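Local coordinates for gene 12 protein (Mycobacterium phage D29, PDB 3HC7) that hydrolyses the ester linkage joining mycolic acids to the arabinogalactan-peptidoglycan of the mycobacterial cell wall, helping the phage to lyse its host, at residues Asp16-Gly21 against Trp36-Asn41; Ala58-Gln63 against Ile86-Val91; Pro134-Asp139 against Asp160-Gly165. One frame throughout, in Å; residues are numbered along the deposited sequence.

Contact 1: residues Asp16-Gly21 against Trp36-Asn41; sequences DPLGPG and WQPIGN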
loop_
_atom_site.group_PDB
_atom_site.type_symbol
_atom_site.label_atom_id
_atom_site.label_comp_id
_atom_site.label_asym_id
_atom_site.label_seq_id
_atom_site.Cartn_x
_atom_site.Cartn_y
_atom_site.Cartn_z
ATOM N N ASP A 16 -8.952 8.090 -9.714
ATOM C CA ASP A 16 -8.449 8.682 -10.951
ATOM C C ASP A 16 -6.927 8.598 -11.020
ATOM O O ASP A 16 -6.229 9.348 -10.341
ATOM C CB ASP A 16 -8.909 10.136 -11.094
ATOM C CG ASP A 16 -8.554 10.728 -12.448
ATOM O OD1 ASP A 16 -7.456 10.431 -12.975
ATOM O OD2 ASP A 16 -9.377 11.498 -12.986
ATOM N N PRO A 17 -6.413 7.683 -11.852
ATOM C CA PRO A 17 -4.973 7.432 -11.976
ATOM C C PRO A 17 -4.181 8.728 -12.072
ATOM O O PRO A 17 -3.127 8.863 -11.449
ATOM C CB PRO A 17 -4.873 6.669 -13.295
ATOM C CG PRO A 17 -6.162 5.940 -13.391
ATOM C CD PRO A 17 -7.203 6.843 -12.770
ATOM N N LEU A 18 -4.706 9.676 -12.842
ATOM C CA LEU A 18 -4.008 10.922 -13.137
ATOM C C LEU A 18 -4.313 12.009 -12.113
ATOM O O LEU A 18 -3.692 13.070 -12.115
ATOM C CB LEU A 18 -4.384 11.405 -14.537
ATOM C CG LEU A 18 -3.919 10.511 -15.689
ATOM C CD1 LEU A 18 -4.628 10.876 -16.985
ATOM C CD2 LEU A 18 -2.413 10.609 -15.855
ATOM N N GLY A 19 -5.267 11.734 -11.233
ATOM C CA GLY A 19 -5.686 12.711 -10.246
ATOM C C GLY A 19 -4.623 13.028 -9.213
ATOM O O GLY A 19 -3.609 12.333 -9.122
ATOM N N PRO A 20 -4.847 14.106 -8.445
ATOM C CA PRO A 20 -4.047 14.545 -7.298
ATOM C C PRO A 20 -3.853 13.416 -6.305
ATOM O O PRO A 20 -4.789 12.655 -6.051
ATOM C CB PRO A 20 -4.928 15.609 -6.644
ATOM C CG PRO A 20 -5.772 16.135 -7.742
ATOM C CD PRO A 20 -5.954 15.035 -8.741
ATOM N N GLY A 21 -2.664 13.330 -5.725
ATOM C CA GLY A 21 -2.364 12.282 -4.771
ATOM C C GLY A 21 -0.890 11.922 -4.791
ATOM O O GLY A 21 -0.223 12.059 -5.810
ATOM N N TRP A 36 5.830 7.449 -17.349
ATOM C CA TRP A 36 4.840 7.272 -16.294
ATOM C C TRP A 36 3.585 6.511 -16.722
ATOM O O TRP A 36 2.902 6.905 -17.670
ATOM C CB TRP A 36 4.459 8.636 -15.716
ATOM C CG TRP A 36 3.428 8.576 -14.635
ATOM C CD1 TRP A 36 3.237 7.572 -13.732
ATOM C CD2 TRP A 36 2.465 9.587 -14.324
ATOM N NE1 TRP A 36 2.199 7.886 -12.888
ATOM C CE2 TRP A 36 1.711 9.121 -13.230
ATOM C CE3 TRP A 36 2.161 10.837 -14.872
ATOM C CZ2 TRP A 36 0.671 9.865 -12.670
ATOM C CZ3 TRP A 36 1.132 11.573 -14.316
ATOM C CH2 TRP A 36 0.399 11.085 -13.228
ATOM N N GLN A 37 3.291 5.429 -16.001
ATOM C CA GLN A 37 2.076 4.649 -16.215
ATOM C C GLN A 37 1.238 4.543 -14.943
ATOM O O GLN A 37 1.429 3.629 -14.139
ATOM C CB GLN A 37 2.415 3.243 -16.705
ATOM C CG GLN A 37 1.187 2.380 -16.941
ATOM C CD GLN A 37 0.239 3.018 -17.938
ATOM O OE1 GLN A 37 0.587 3.205 -19.104
ATOM N NE2 GLN A 37 -0.961 3.365 -17.482
ATOM N N PRO A 38 0.300 5.479 -14.756
ATOM C CA PRO A 38 -0.607 5.431 -13.607
ATOM C C PRO A 38 -1.481 4.191 -13.699
ATOM O O PRO A 38 -1.883 3.820 -14.802
ATOM C CB PRO A 38 -1.470 6.685 -13.785
ATOM C CG PRO A 38 -0.730 7.548 -14.721
ATOM C CD PRO A 38 0.033 6.635 -15.622
ATOM N N ILE A 39 -1.765 3.557 -12.568
ATOM C CA ILE A 39 -2.572 2.341 -12.572
ATOM C C ILE A 39 -4.066 2.632 -12.391
ATOM O O ILE A 39 -4.493 3.118 -11.343
ATOM C CB ILE A 39 -2.094 1.347 -11.481
ATOM C CG1 ILE A 39 -0.627 0.957 -11.714
ATOM C CG2 ILE A 39 -2.988 0.117 -11.443
ATOM C CD1 ILE A 39 -0.351 0.394 -13.075
ATOM N N GLY A 40 -4.858 2.326 -13.416
ATOM C CA GLY A 40 -6.302 2.502 -13.353
ATOM C C GLY A 40 -7.045 1.185 -13.182
ATOM O O GLY A 40 -6.468 0.193 -12.725
ATOM N N ASN A 41 -8.323 1.166 -13.557
ATOM C CA ASN A 41 -9.167 -0.004 -13.323
ATOM C C ASN A 41 -9.102 -0.410 -11.862
ATOM O O ASN A 41 -9.070 -1.595 -11.536
ATOM C CB ASN A 41 -8.714 -1.179 -14.185
ATOM C CG ASN A 41 -8.879 -0.910 -15.661
ATOM O OD1 ASN A 41 -8.041 -1.306 -16.471
ATOM N ND2 ASN A 41 -9.964 -0.229 -16.021
#

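Contact 2: residues Ala58-Gln63 against Ile86-Val91; sequences AELILQ and IVVGQV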
loop_
_atom_site.group_PDB
_atom_site.type_symbol
_atom_site.label_atom_id
_atom_site.label_comp_id
_atom_site.label_asym_id
_atom_site.label_seq_id
_atom_site.Cartn_x
_atom_site.Cartn_y
_atom_site.Cartn_z
ATOM N N ALA A 58 -4.169 -6.705 -10.242
ATOM C CA ALA A 58 -4.297 -7.247 -11.589
ATOM C C ALA A 58 -3.843 -6.220 -12.623
ATOM O O ALA A 58 -3.135 -6.557 -13.570
ATOM C CB ALA A 58 -5.717 -7.691 -11.857
ATOM N N GLU A 59 -4.234 -4.965 -12.440
ATOM C CA GLU A 59 -3.856 -3.938 -13.405
ATOM C C GLU A 59 -2.361 -3.620 -13.370
ATOM O O GLU A 59 -1.750 -3.369 -14.409
ATOM C CB GLU A 59 -4.667 -2.663 -13.210
ATOM C CG GLU A 59 -4.309 -1.565 -14.216
ATOM C CD GLU A 59 -4.789 -1.866 -15.630
ATOM O OE1 GLU A 59 -5.652 -2.754 -15.801
ATOM O OE2 GLU A 59 -4.307 -1.207 -16.576
ATOM N N LEU A 60 -1.769 -3.630 -12.181
ATOM C CA LEU A 60 -0.348 -3.331 -12.065
ATOM C C LEU A 60 0.500 -4.425 -12.720
ATOM O O LEU A 60 1.519 -4.148 -13.358
ATOM C CB LEU A 60 0.054 -3.145 -10.598
ATOM C CG LEU A 60 1.558 -2.923 -10.416
ATOM C CD1 LEU A 60 2.027 -1.753 -11.269
ATOM C CD2 LEU A 60 1.912 -2.714 -8.957
ATOM N N ILE A 61 0.069 -5.670 -12.569
ATOM C CA ILE A 61 0.784 -6.787 -13.169
ATOM C C ILE A 61 0.699 -6.679 -14.691
ATOM O O ILE A 61 1.710 -6.770 -15.390
ATOM C CB ILE A 61 0.195 -8.128 -12.715
ATOM C CG1 ILE A 61 0.542 -8.392 -11.247
ATOM C CG2 ILE A 61 0.717 -9.261 -13.595
ATOM C CD1 ILE A 61 -0.302 -9.492 -10.615
ATOM N N LEU A 62 -0.519 -6.474 -15.185
ATOM C CA LEU A 62 -0.782 -6.324 -16.612
ATOM C C LEU A 62 0.112 -5.251 -17.236
ATOM O O LEU A 62 0.798 -5.502 -18.225
ATOM C CB LEU A 62 -2.262 -5.980 -16.832
ATOM C CG LEU A 62 -2.881 -6.087 -18.232
ATOM C CD1 LEU A 62 -4.332 -5.633 -18.230
ATOM C CD2 LEU A 62 -2.100 -5.284 -19.247
ATOM N N GLN A 63 0.097 -4.060 -16.649
ATOM C CA GLN A 63 0.834 -2.924 -17.179
ATOM C C GLN A 63 2.339 -3.152 -17.174
ATOM O O GLN A 63 3.028 -2.791 -18.124
ATOM C CB GLN A 63 0.493 -1.658 -16.389
ATOM C CG GLN A 63 -0.898 -1.117 -16.668
ATOM C CD GLN A 63 -1.025 -0.587 -18.089
ATOM O OE1 GLN A 63 -2.126 -0.484 -18.633
ATOM N NE2 GLN A 63 0.109 -0.251 -18.694
ATOM N N ILE A 86 -0.402 -1.430 -0.500
ATOM C CA ILE A 86 -0.764 -2.849 -0.488
ATOM C C ILE A 86 -0.673 -3.437 -1.902
ATOM O O ILE A 86 -0.121 -4.526 -2.091
ATOM C CB ILE A 86 -2.186 -3.099 0.059
ATOM C CG1 ILE A 86 -2.373 -2.479 1.445
ATOM C CG2 ILE A 86 -2.483 -4.605 0.129
ATOM C CD1 ILE A 86 -3.832 -2.572 1.951
ATOM N N VAL A 87 -1.219 -2.722 -2.889
ATOM C CA VAL A 87 -1.172 -3.196 -4.270
ATOM C C VAL A 87 0.272 -3.439 -4.710
ATOM O O VAL A 87 0.603 -4.521 -5.193
ATOM C CB VAL A 87 -1.862 -2.220 -5.259
ATOM C CG1 VAL A 87 -1.570 -2.632 -6.724
ATOM C CG2 VAL A 87 -3.365 -2.158 -4.996
ATOM N N VAL A 88 1.129 -2.435 -4.542
ATOM C CA VAL A 88 2.534 -2.567 -4.944
ATOM C C VAL A 88 3.226 -3.669 -4.138
ATOM O O VAL A 88 4.032 -4.433 -4.675
ATOM C CB VAL A 88 3.316 -1.242 -4.782
ATOM C CG1 VAL A 88 4.812 -1.455 -5.045
ATOM C CG2 VAL A 88 2.767 -0.166 -5.720
ATOM N N GLY A 89 2.911 -3.739 -2.848
ATOM C CA GLY A 89 3.496 -4.736 -1.965
ATOM C C GLY A 89 3.106 -6.160 -2.346
ATOM O O GLY A 89 3.932 -7.068 -2.295
ATOM N N GLN A 90 1.853 -6.355 -2.743
ATOM C CA GLN A 90 1.396 -7.675 -3.152
ATOM C C GLN A 90 2.088 -8.114 -4.421
ATOM O O GLN A 90 2.502 -9.269 -4.544
ATOM C CB GLN A 90 -0.112 -7.688 -3.355
ATOM C CG GLN A 90 -0.879 -7.713 -2.057
ATOM C CD GLN A 90 -0.811 -9.059 -1.379
ATOM O OE1 GLN A 90 -1.103 -10.082 -1.989
ATOM N NE2 GLN A 90 -0.443 -9.065 -0.102
ATOM N N VAL A 91 2.206 -7.185 -5.369
ATOM C CA VAL A 91 2.845 -7.479 -6.640
ATOM C C VAL A 91 4.301 -7.846 -6.405
ATOM O O VAL A 91 4.776 -8.842 -6.927
ATOM C CB VAL A 91 2.708 -6.309 -7.645
ATOM C CG1 VAL A 91 3.681 -6.473 -8.798
ATOM C CG2 VAL A 91 1.290 -6.239 -8.168
#

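Contact 3: residues Pro134-Asp139 against Asp160-Gly165; sequences PVAAPD and DYAHDG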
loop_
_atom_site.group_PDB
_atom_site.type_symbol
_atom_site.label_atom_id
_atom_site.label_comp_id
_atom_site.label_asym_id
_atom_site.label_seq_id
_atom_site.Cartn_x
_atom_site.Cartn_y
_atom_site.Cartn_z
ATOM N N PRO A 134 7.347 12.406 12.994
ATOM C CA PRO A 134 8.437 11.501 13.372
ATOM C C PRO A 134 8.315 10.157 12.659
ATOM O O PRO A 134 7.223 9.601 12.579
ATOM C CB PRO A 134 8.233 11.318 14.875
ATOM C CG PRO A 134 6.776 11.563 15.099
ATOM C CD PRO A 134 6.304 12.501 14.032
ATOM N N VAL A 135 9.427 9.651 12.142
ATOM C CA VAL A 135 9.423 8.363 11.467
ATOM C C VAL A 135 8.902 7.286 12.417
ATOM O O VAL A 135 9.034 7.410 13.635
ATOM C CB VAL A 135 10.833 7.992 10.967
ATOM C CG1 VAL A 135 11.768 7.768 12.144
ATOM C CG2 VAL A 135 10.779 6.763 10.063
ATOM N N ALA A 136 8.296 6.242 11.856
ATOM C CA ALA A 136 7.762 5.135 12.642
ATOM C C ALA A 136 8.856 4.444 13.458
ATOM O O ALA A 136 9.975 4.274 12.984
ATOM C CB ALA A 136 7.073 4.132 11.730
ATOM N N ALA A 137 8.514 4.036 14.678
ATOM C CA ALA A 137 9.473 3.436 15.607
ATOM C C ALA A 137 9.937 2.051 15.161
ATOM O O ALA A 137 9.277 1.401 14.352
ATOM C CB ALA A 137 8.874 3.368 17.005
ATOM N N PRO A 138 11.077 1.600 15.701
ATOM C CA PRO A 138 11.751 0.344 15.346
ATOM C C PRO A 138 10.967 -0.922 15.670
ATOM O O PRO A 138 11.204 -1.942 15.026
ATOM C CB PRO A 138 13.016 0.375 16.206
ATOM C CG PRO A 138 13.243 1.819 16.499
ATOM C CD PRO A 138 11.887 2.416 16.621
ATOM N N ASP A 139 10.085 -0.884 16.661
ATOM C CA ASP A 139 9.347 -2.095 17.018
ATOM C C ASP A 139 7.966 -2.155 16.362
ATOM O O ASP A 139 7.116 -2.950 16.761
ATOM C CB ASP A 139 9.258 -2.279 18.543
ATOM C CG ASP A 139 8.464 -1.185 19.227
ATOM O OD1 ASP A 139 8.372 -0.072 18.674
ATOM O OD2 ASP A 139 7.935 -1.441 20.332
ATOM N N ASP A 160 10.331 3.171 2.245
ATOM C CA ASP A 160 9.064 2.969 2.943
ATOM C C ASP A 160 8.880 4.020 4.015
ATOM O O ASP A 160 9.365 3.890 5.123
ATOM C CB ASP A 160 8.957 1.561 3.537
ATOM C CG ASP A 160 7.488 1.075 3.681
ATOM O OD1 ASP A 160 6.611 1.877 4.065
ATOM O OD2 ASP A 160 7.228 -0.112 3.402
ATOM N N TYR A 161 8.173 5.068 3.639
ATOM C CA TYR A 161 7.917 6.233 4.477
ATOM C C TYR A 161 6.716 6.002 5.375
ATOM O O TYR A 161 5.637 5.787 4.887
ATOM C CB TYR A 161 7.639 7.431 3.582
ATOM C CG TYR A 161 8.758 7.813 2.638
ATOM C CD1 TYR A 161 9.946 8.334 3.109
ATOM C CD2 TYR A 161 8.607 7.686 1.291
ATOM C CE1 TYR A 161 10.958 8.698 2.253
ATOM C CE2 TYR A 161 9.608 8.031 0.440
ATOM C CZ TYR A 161 10.780 8.537 0.924
ATOM O OH TYR A 161 11.755 8.892 0.055
ATOM N N ALA A 162 6.921 6.073 6.675
ATOM C CA ALA A 162 5.897 5.721 7.642
ATOM C C ALA A 162 6.026 6.576 8.884
ATOM O O ALA A 162 7.118 6.714 9.432
ATOM C CB ALA A 162 6.000 4.243 8.000
ATOM N N HIS A 163 4.908 7.150 9.320
ATOM C CA HIS A 163 4.877 7.999 10.508
ATOM C C HIS A 163 4.243 7.251 11.661
ATOM O O HIS A 163 3.263 6.527 11.470
ATOM C CB HIS A 163 4.023 9.251 10.275
ATOM C CG HIS A 163 4.541 10.163 9.210
ATOM N ND1 HIS A 163 3.707 10.889 8.389
ATOM C CD2 HIS A 163 5.805 10.471 8.833
ATOM C CE1 HIS A 163 4.434 11.606 7.550
ATOM N NE2 HIS A 163 5.710 11.369 7.797
ATOM N N ASP A 164 4.767 7.438 12.866
ATOM C CA ASP A 164 4.012 7.010 14.030
ATOM C C ASP A 164 2.770 7.887 14.104
ATOM O O ASP A 164 2.832 9.096 13.888
ATOM C CB ASP A 164 4.846 7.068 15.312
ATOM C CG ASP A 164 5.308 5.685 15.766
ATOM O OD1 ASP A 164 4.442 4.797 15.900
ATOM O OD2 ASP A 164 6.523 5.477 15.981
ATOM N N GLY A 165 1.635 7.274 14.388
ATOM C CA GLY A 165 0.366 7.970 14.297
ATOM C C GLY A 165 -0.410 7.383 13.136
ATOM O O GLY A 165 -1.641 7.354 13.144
#

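Contact 1: residues Asp16-Gly21 against Trp36-Asn41
Apolar contact between two prolines carries this meeting: CB of Pro17 sits 3.4 Å from CB of Pro38, a little tighter than usual for two carbons. The next atom of the same ring, CG of Pro17, rests at 3.4 Å on CA of Gly40, where the lack of a side chain lets the ring come down onto the backbone. Leu18 adds its CD2 methyl, 3.7 Å from CG of Pro38 and 3.9 Å from CH2 of Trp36. The indole reaches this methyl because its CG lies anti to the backbone N (chi1 179°). One indole face is also lined by CG of Pro38, 3.2 Å above the plane and toward the rim.

Strand 35-38, which supplies Trp36 and Pro38, is an outermost strand of the parallel sheet of this alpha/beta-hydrolase fold, and 16-21 belongs to the loop that follows the neighbouring strand 5-9. Gln37 and Ile39 make the backbone bonds to Leu6 and Thr8 there, so Pro38, between them, costs the sheet no N-H.

Polar bonds shape each segment separately. Asp16 to Gly19 form a type I turn, and OD1 of Asp16 accepts from N of Leu18 at 2.9 Å, an Asx turn that presents Pro17 and Leu18 to the strand. Within the strand segment, NE2 of Gln37 donates to O of Pro38 at 2.9 Å, while NE1 of Trp36 is bonded to Thr8.

Contact 2: residues Ala58-Gln63 against Ile86-Val91
Leu60 turns its CG anti to the backbone N (chi1 176°), which sends the branched end of the side chain out from helix 50-70 toward helix 83-96. Val91 answers with CG2, the methyl set anti to its carbonyl carbon and beside its N, and this places CG2 between Leu60 and Ile61. CD2 of Leu60 lies 3.7 Å from it, the two side chains crossing at a slant. On its other flank CG1 of Ile61 is 3.8 Å from the same methyl, and here the side chains run past each other in opposite directions.

The CD2 methyl of Leu60 reaches further along the partner helix, to CG1 of Val87 at 4.1 Å and to CG2 of Val88 at 4.2 Å. Leucine suits this place because its long branched end can span the gap, whereas the compact beta-branched valines give the facing helix a shallow apolar surface. The short helical segments cross at -56°, their axes 9.7 Å apart at closest approach.

In the alpha/beta-hydrolase fold, helix 83-96 follows the nucleophile Ser82. Leu60 also packs on Phe7, and Val87 and Val88 on Val9, so the same side chains also lie against strand 5-9.

All five touching residues are buried and the meeting atoms are carbon throughout, which implies that dispersion and the exclusion of water, rather than directional bonds, hold the two segments together.

Contact 3: residues Pro134-Asp139 against Asp160-Gly165
Ala136 N donates to O of Ala162 at 2.7 Å, the donor lying 34° out of the carbonyl plane, and Asp164 N returns a longer bond to O of Pro134 at 3.3 Å, nearly in line with that carbonyl. Together they make an isolated beta bridge, pairing Val135 with His163 just beyond strand 157-161 of the alpha/beta-hydrolase sheet. A third bond is made by a side chain: OD2 of Asp164 accepts from N of Ala137 at 2.8 Å, the donor standing 42° out of the carboxylate plane. Aspartate suits this position because its short side chain can take up a backbone N-H one step past the bridge.

Two weaker CA-H...O contacts reinforce the pairing, from CA of His163 to O of Pro134 and from CA of Val135 to O of Ala162, both at 3.5 Å. Proline suits position 134 because the bridge asks only for its carbonyl O, not for an N-H.

CG of His163 lies anti to its carbonyl carbon (chi1 -63°), turning the ring off the bridge toward Asp129 and the carbonyl of Pro239, to which its two nitrogens are bonded, while it stacks on Tyr242. The bridge lies just ahead of Asp166, the inferred acid of the catalytic triad, whose side chain is about 5 Å from that of His163.

Direct apolar side-chain contact is limited to the small alanines, whose methyls let the backbones approach closely. CB of Ala136 lies 3.9 Å from CB of Ala162, and CB of Ala137 comes within 3.3 Å of OD2 of Asp164.

Contacts 1 and 2 are neighbours, their centres 13 Å apart: strand 35-38 leads on to helix 50-70, and CG2 of Ile39 packs against CG of Glu59 at 3.5 Å. Contact 3 lies on the opposite side of the chain's centre from both, 26 Å from contact 1 and 24 Å from contact 2 between centres. Contacts 1 and 3 involve the two outermost strands of the same parallel sheet, 35-38 and 157-161. The catalytic residues relate to contacts 2 and 3: the side chain of Val87 is about 9 Å from that of Ser82, and the side chain of His163 about 7 Å from that of His240. Contact 1 is remote from these sites.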